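Local coordinates for arginyl-trna synthetase (Thermus thermophilus, PDB 1IQ0), which probably charges tRNA(Arg) with L-arginine at the expense of ATP, as a monomeric aminoacyl-tRNA synthetase of class 1, at residues Thr169-Gly181 / Val216-His228. Sequence-based numbering, arbitrary orientation.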
loop_
_atom_site.group_PDB
_atom_site.type_symbol
_atom_site.label_atom_id
_atom_site.label_comp_id
_atom_site.label_asym_id
_atom_site.label_seq_id
_atom_site.Cartn_x
_atom_site.Cartn_y
_atom_site.Cartn_z
ATOM N N THR A 169 -23.221 2.971 30.579
ATOM C CA THR A 169 -22.581 4.270 30.727
ATOM C C THR A 169 -21.071 4.097 30.689
ATOM O O THR A 169 -20.524 3.184 31.311
ATOM C CB THR A 169 -22.978 4.939 32.056
ATOM O OG1 THR A 169 -24.406 4.953 32.177
ATOM C CG2 THR A 169 -22.463 6.371 32.101
ATOM N N TRP A 170 -20.401 4.971 29.947
ATOM C CA TRP A 170 -18.951 4.907 29.814
ATOM C C TRP A 170 -18.255 5.212 31.140
ATOM O O TRP A 170 -18.551 6.219 31.785
ATOM C CB TRP A 170 -18.498 5.894 28.738
ATOM C CG TRP A 170 -17.024 5.925 28.523
ATOM C CD1 TRP A 170 -16.202 4.854 28.330
ATOM C CD2 TRP A 170 -16.199 7.090 28.425
ATOM N NE1 TRP A 170 -14.913 5.279 28.113
ATOM C CE2 TRP A 170 -14.883 6.648 28.166
ATOM C CE3 TRP A 170 -16.445 8.466 28.529
ATOM C CZ2 TRP A 170 -13.812 7.533 28.007
ATOM C CZ3 TRP A 170 -15.378 9.349 28.372
ATOM C CH2 TRP A 170 -14.078 8.876 28.114
ATOM N N ASP A 171 -17.326 4.344 31.538
ATOM C CA ASP A 171 -16.608 4.525 32.796
ATOM C C ASP A 171 -15.525 5.597 32.727
ATOM O O ASP A 171 -14.865 5.881 33.724
ATOM C CB ASP A 171 -15.999 3.194 33.261
ATOM C CG ASP A 171 -14.803 2.762 32.425
ATOM O OD1 ASP A 171 -14.344 1.614 32.611
ATOM O OD2 ASP A 171 -14.316 3.560 31.591
ATOM N N GLY A 172 -15.338 6.185 31.551
ATOM C CA GLY A 172 -14.342 7.231 31.400
ATOM C C GLY A 172 -12.903 6.767 31.260
ATOM O O GLY A 172 -12.010 7.591 31.069
ATOM N N LYS A 173 -12.670 5.461 31.347
ATOM C CA LYS A 173 -11.318 4.920 31.233
ATOM C C LYS A 173 -11.138 3.919 30.086
ATOM O O LYS A 173 -10.125 3.935 29.390
ATOM C CB LYS A 173 -10.901 4.272 32.559
ATOM C CG LYS A 173 -10.746 5.270 33.703
ATOM C CD LYS A 173 -10.225 4.609 34.975
ATOM C CE LYS A 173 -11.261 3.686 35.604
ATOM N NZ LYS A 173 -12.466 4.435 36.064
ATOM N N GLU A 174 -12.115 3.040 29.901
ATOM C CA GLU A 174 -12.062 2.047 28.832
ATOM C C GLU A 174 -12.014 2.739 27.458
ATOM O O GLU A 174 -12.714 3.728 27.237
ATOM C CB GLU A 174 -13.294 1.142 28.936
ATOM C CG GLU A 174 -13.540 0.224 27.757
ATOM C CD GLU A 174 -14.712 -0.714 27.999
ATOM O OE1 GLU A 174 -15.707 -0.278 28.611
ATOM O OE2 GLU A 174 -14.650 -1.884 27.571
ATOM N N LYS A 175 -11.176 2.240 26.550
ATOM C CA LYS A 175 -11.080 2.833 25.213
ATOM C C LYS A 175 -12.512 2.836 24.679
ATOM O O LYS A 175 -13.154 1.790 24.589
ATOM C CB LYS A 175 -10.155 1.998 24.328
ATOM C CG LYS A 175 -9.803 2.669 23.008
ATOM C CD LYS A 175 -8.484 2.145 22.453
ATOM C CE LYS A 175 -8.223 2.668 21.042
ATOM N NZ LYS A 175 -9.104 2.000 20.025
ATOM N N TYR A 176 -13.011 4.011 24.331
ATOM C CA TYR A 176 -14.395 4.143 23.908
ATOM C C TYR A 176 -14.950 3.169 22.878
ATOM O O TYR A 176 -16.069 2.680 23.052
ATOM C CB TYR A 176 -14.679 5.581 23.470
ATOM C CG TYR A 176 -16.157 5.911 23.477
ATOM C CD1 TYR A 176 -16.933 5.765 22.327
ATOM C CD2 TYR A 176 -16.792 6.334 24.651
ATOM C CE1 TYR A 176 -18.298 6.029 22.342
ATOM C CE2 TYR A 176 -18.156 6.599 24.677
ATOM C CZ TYR A 176 -18.904 6.444 23.520
ATOM O OH TYR A 176 -20.253 6.700 23.539
ATOM N N ASP A 177 -14.199 2.863 21.821
ATOM C CA ASP A 177 -14.738 1.954 20.827
ATOM C C ASP A 177 -14.820 0.519 21.320
ATOM O O ASP A 177 -15.563 -0.291 20.756
ATOM C CB ASP A 177 -13.980 2.069 19.487
ATOM C CG ASP A 177 -12.490 1.810 19.606
ATOM O OD1 ASP A 177 -11.911 2.025 20.695
ATOM O OD2 ASP A 177 -11.898 1.414 18.580
ATOM N N HIS A 178 -14.072 0.199 22.376
ATOM C CA HIS A 178 -14.134 -1.141 22.958
ATOM C C HIS A 178 -15.416 -1.215 23.790
ATOM O O HIS A 178 -16.080 -2.245 23.845
ATOM C CB HIS A 178 -12.919 -1.423 23.850
ATOM C CG HIS A 178 -11.718 -1.891 23.089
ATOM N ND1 HIS A 178 -10.882 -1.029 22.411
ATOM C CD2 HIS A 178 -11.240 -3.136 22.861
ATOM C CE1 HIS A 178 -9.943 -1.724 21.797
ATOM N NE2 HIS A 178 -10.137 -3.006 22.054
ATOM N N PHE A 179 -15.740 -0.102 24.436
ATOM C CA PHE A 179 -16.953 0.026 25.237
ATOM C C PHE A 179 -18.155 -0.157 24.292
ATOM O O PHE A 179 -19.094 -0.897 24.598
ATOM C CB PHE A 179 -16.972 1.418 25.884
ATOM C CG PHE A 179 -18.302 1.820 26.449
ATOM C CD1 PHE A 179 -18.900 1.083 27.467
ATOM C CD2 PHE A 179 -18.943 2.965 25.985
ATOM C CE1 PHE A 179 -20.114 1.480 28.016
ATOM C CE2 PHE A 179 -20.159 3.374 26.525
ATOM C CZ PHE A 179 -20.748 2.628 27.547
ATOM N N ALA A 180 -18.102 0.498 23.131
ATOM C CA ALA A 180 -19.178 0.391 22.143
ATOM C C ALA A 180 -19.264 -1.034 21.615
ATOM O O ALA A 180 -20.357 -1.577 21.440
ATOM C CB ALA A 180 -18.933 1.359 20.984
ATOM N N GLY A 181 -18.107 -1.643 21.364
ATOM C CA GLY A 181 -18.088 -3.003 20.852
ATOM C C GLY A 181 -18.719 -3.997 21.814
ATOM O O GLY A 181 -19.369 -4.958 21.397
ATOM N N VAL A 216 -21.589 9.014 16.866
ATOM C CA VAL A 216 -20.762 8.184 15.999
ATOM C C VAL A 216 -19.318 8.672 16.060
ATOM O O VAL A 216 -18.380 7.876 16.139
ATOM C CB VAL A 216 -21.244 8.250 14.525
ATOM C CG1 VAL A 216 -20.205 7.602 13.602
ATOM C CG2 VAL A 216 -22.592 7.544 14.378
ATOM N N ASN A 217 -19.148 9.991 16.026
ATOM C CA ASN A 217 -17.822 10.591 16.063
ATOM C C ASN A 217 -17.017 10.140 17.283
ATOM O O ASN A 217 -15.801 9.980 17.188
ATOM C CB ASN A 217 -17.933 12.115 16.052
ATOM C CG ASN A 217 -16.613 12.793 15.741
ATOM O OD1 ASN A 217 -16.156 13.662 16.482
ATOM N ND2 ASN A 217 -15.996 12.403 14.636
ATOM N N ARG A 218 -17.687 9.928 18.417
ATOM C CA ARG A 218 -16.994 9.490 19.634
ATOM C C ARG A 218 -16.316 8.152 19.402
ATOM O O ARG A 218 -15.190 7.931 19.844
ATOM C CB ARG A 218 -17.959 9.343 20.818
ATOM C CG ARG A 218 -18.545 10.643 21.326
ATOM C CD ARG A 218 -19.322 10.423 22.625
ATOM N NE ARG A 218 -18.454 10.004 23.728
ATOM C CZ ARG A 218 -18.865 9.828 24.982
ATOM N NH1 ARG A 218 -20.138 10.033 25.304
ATOM N NH2 ARG A 218 -18.003 9.458 25.920
ATOM N N ILE A 219 -17.012 7.257 18.711
ATOM C CA ILE A 219 -16.463 5.946 18.420
ATOM C C ILE A 219 -15.315 6.085 17.424
ATOM O O ILE A 219 -14.259 5.481 17.609
ATOM C CB ILE A 219 -17.549 5.010 17.845
ATOM C CG1 ILE A 219 -18.691 4.869 18.862
ATOM C CG2 ILE A 219 -16.950 3.648 17.511
ATOM C CD1 ILE A 219 -19.791 3.904 18.432
ATOM N N LEU A 220 -15.515 6.900 16.385
ATOM C CA LEU A 220 -14.490 7.113 15.363
ATOM C C LEU A 220 -13.182 7.671 15.943
ATOM O O LEU A 220 -12.099 7.257 15.539
ATOM C CB LEU A 220 -15.001 8.054 14.259
ATOM C CG LEU A 220 -13.927 8.491 13.244
ATOM C CD1 LEU A 220 -13.355 7.271 12.529
ATOM C CD2 LEU A 220 -14.519 9.472 12.245
ATOM N N LEU A 221 -13.275 8.606 16.881
ATOM C CA LEU A 221 -12.073 9.169 17.482
ATOM C C LEU A 221 -11.221 8.084 18.149
ATOM O O LEU A 221 -9.995 8.103 18.039
ATOM C CB LEU A 221 -12.440 10.264 18.486
ATOM C CG LEU A 221 -12.870 11.586 17.821
ATOM C CD1 LEU A 221 -13.360 12.584 18.880
ATOM C CD2 LEU A 221 -11.688 12.175 17.059
ATOM N N ALA A 222 -11.872 7.131 18.818
ATOM C CA ALA A 222 -11.162 6.037 19.481
ATOM C C ALA A 222 -10.589 5.059 18.452
ATOM O O ALA A 222 -9.509 4.504 18.647
ATOM C CB ALA A 222 -12.100 5.300 20.454
ATOM N N GLN A 223 -11.309 4.843 17.354
ATOM C CA GLN A 223 -10.805 3.950 16.317
ATOM C C GLN A 223 -9.571 4.601 15.712
ATOM O O GLN A 223 -8.615 3.923 15.339
ATOM C CB GLN A 223 -11.824 3.764 15.193
ATOM C CG GLN A 223 -13.100 3.053 15.560
ATOM C CD GLN A 223 -14.017 2.965 14.362
ATOM O OE1 GLN A 223 -14.262 3.968 13.699
ATOM N NE2 GLN A 223 -14.519 1.770 14.069
ATOM N N MET A 224 -9.609 5.926 15.615
ATOM C CA MET A 224 -8.510 6.681 15.029
ATOM C C MET A 224 -7.222 6.567 15.835
ATOM O O MET A 224 -6.135 6.739 15.285
ATOM C CB MET A 224 -8.905 8.152 14.864
ATOM C CG MET A 224 -7.974 8.939 13.952
ATOM S SD MET A 224 -8.755 10.452 13.323
ATOM C CE MET A 224 -10.189 9.759 12.513
ATOM N N ALA A 225 -7.336 6.280 17.130
ATOM C CA ALA A 225 -6.143 6.128 17.960
ATOM C C ALA A 225 -5.397 4.879 17.482
ATOM O O ALA A 225 -4.165 4.835 17.477
ATOM C CB ALA A 225 -6.529 5.992 19.429
ATOM N N THR A 226 -6.159 3.869 17.070
ATOM C CA THR A 226 -5.592 2.623 16.569
ATOM C C THR A 226 -4.938 2.866 15.198
ATOM O O THR A 226 -3.841 2.370 14.922
ATOM C CB THR A 226 -6.685 1.544 16.426
ATOM O OG1 THR A 226 -7.381 1.408 17.670
ATOM C CG2 THR A 226 -6.074 0.201 16.043
ATOM N N MET A 227 -5.616 3.630 14.346
ATOM C CA MET A 227 -5.097 3.949 13.017
ATOM C C MET A 227 -3.758 4.662 13.173
ATOM O O MET A 227 -2.798 4.372 12.463
ATOM C CB MET A 227 -6.073 4.863 12.274
ATOM C CG MET A 227 -7.406 4.214 11.923
ATOM S SD MET A 227 -8.623 5.428 11.339
ATOM C CE MET A 227 -10.187 4.591 11.804
ATOM N N HIS A 228 -3.717 5.602 14.114
ATOM C CA HIS A 228 -2.518 6.375 14.403
ATOM C C HIS A 228 -1.385 5.472 14.902
ATOM O O HIS A 228 -0.240 5.618 14.482
ATOM C CB HIS A 228 -2.826 7.439 15.460
ATOM C CG HIS A 228 -1.649 8.295 15.808
ATOM N ND1 HIS A 228 -1.137 9.246 14.949
ATOM C CD2 HIS A 228 -0.853 8.312 16.905
ATOM C CE1 HIS A 228 -0.078 9.809 15.501
ATOM N NE2 HIS A 228 0.116 9.260 16.688
HETATM O O HOH W 1 -9.710 0.199 17.654
#
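Lys175, at the N-cap position of helix 176-189, drives its ammonium group onto helix 213-229: NZ donates to Ala222 O at 2.9 Å and to Thr226 OG1 at 3.0 Å. NZ approaches the Ala222 carbonyl from above its plane, on the face opposite Ala225 N, which also hydrogen-bonds that oxygen. A straight chain that bends only at its last torsion (chi4 -74°) turns NZ back to salt-bridge Asp177 OD1 on its syn lone pair, 2.9 Å away; Asp406 supplies a second carboxylate for the lysine and also hydrogen-bonds Thr226. A water donates to both Asp177 OD2 and Thr226 OG1, closing the polar cluster. Beside it, Ala222 CB sits 3.3 Å from Asp177 OD1. Farther out, the Arg218 guanidinium lies over one face of Tyr176, their planes 26° apart, while its NH2 edge reaches Trp170 CE3 at 3.2 Å. Ile219 CG1 meets the rim of the tyrosine ring at CE1 (3.7 Å), and its CD1 packs on Ala180 CB. The axes of 176-181 and 216-228 approach to 8.4 Å and cross at -120°, a close helix-helix crossing within the synthetase catalytic domain; next to it, Gln223 NE2 hydrogen-bonds Asn113 O and Lys116 O in the predicted 'HIGH' region.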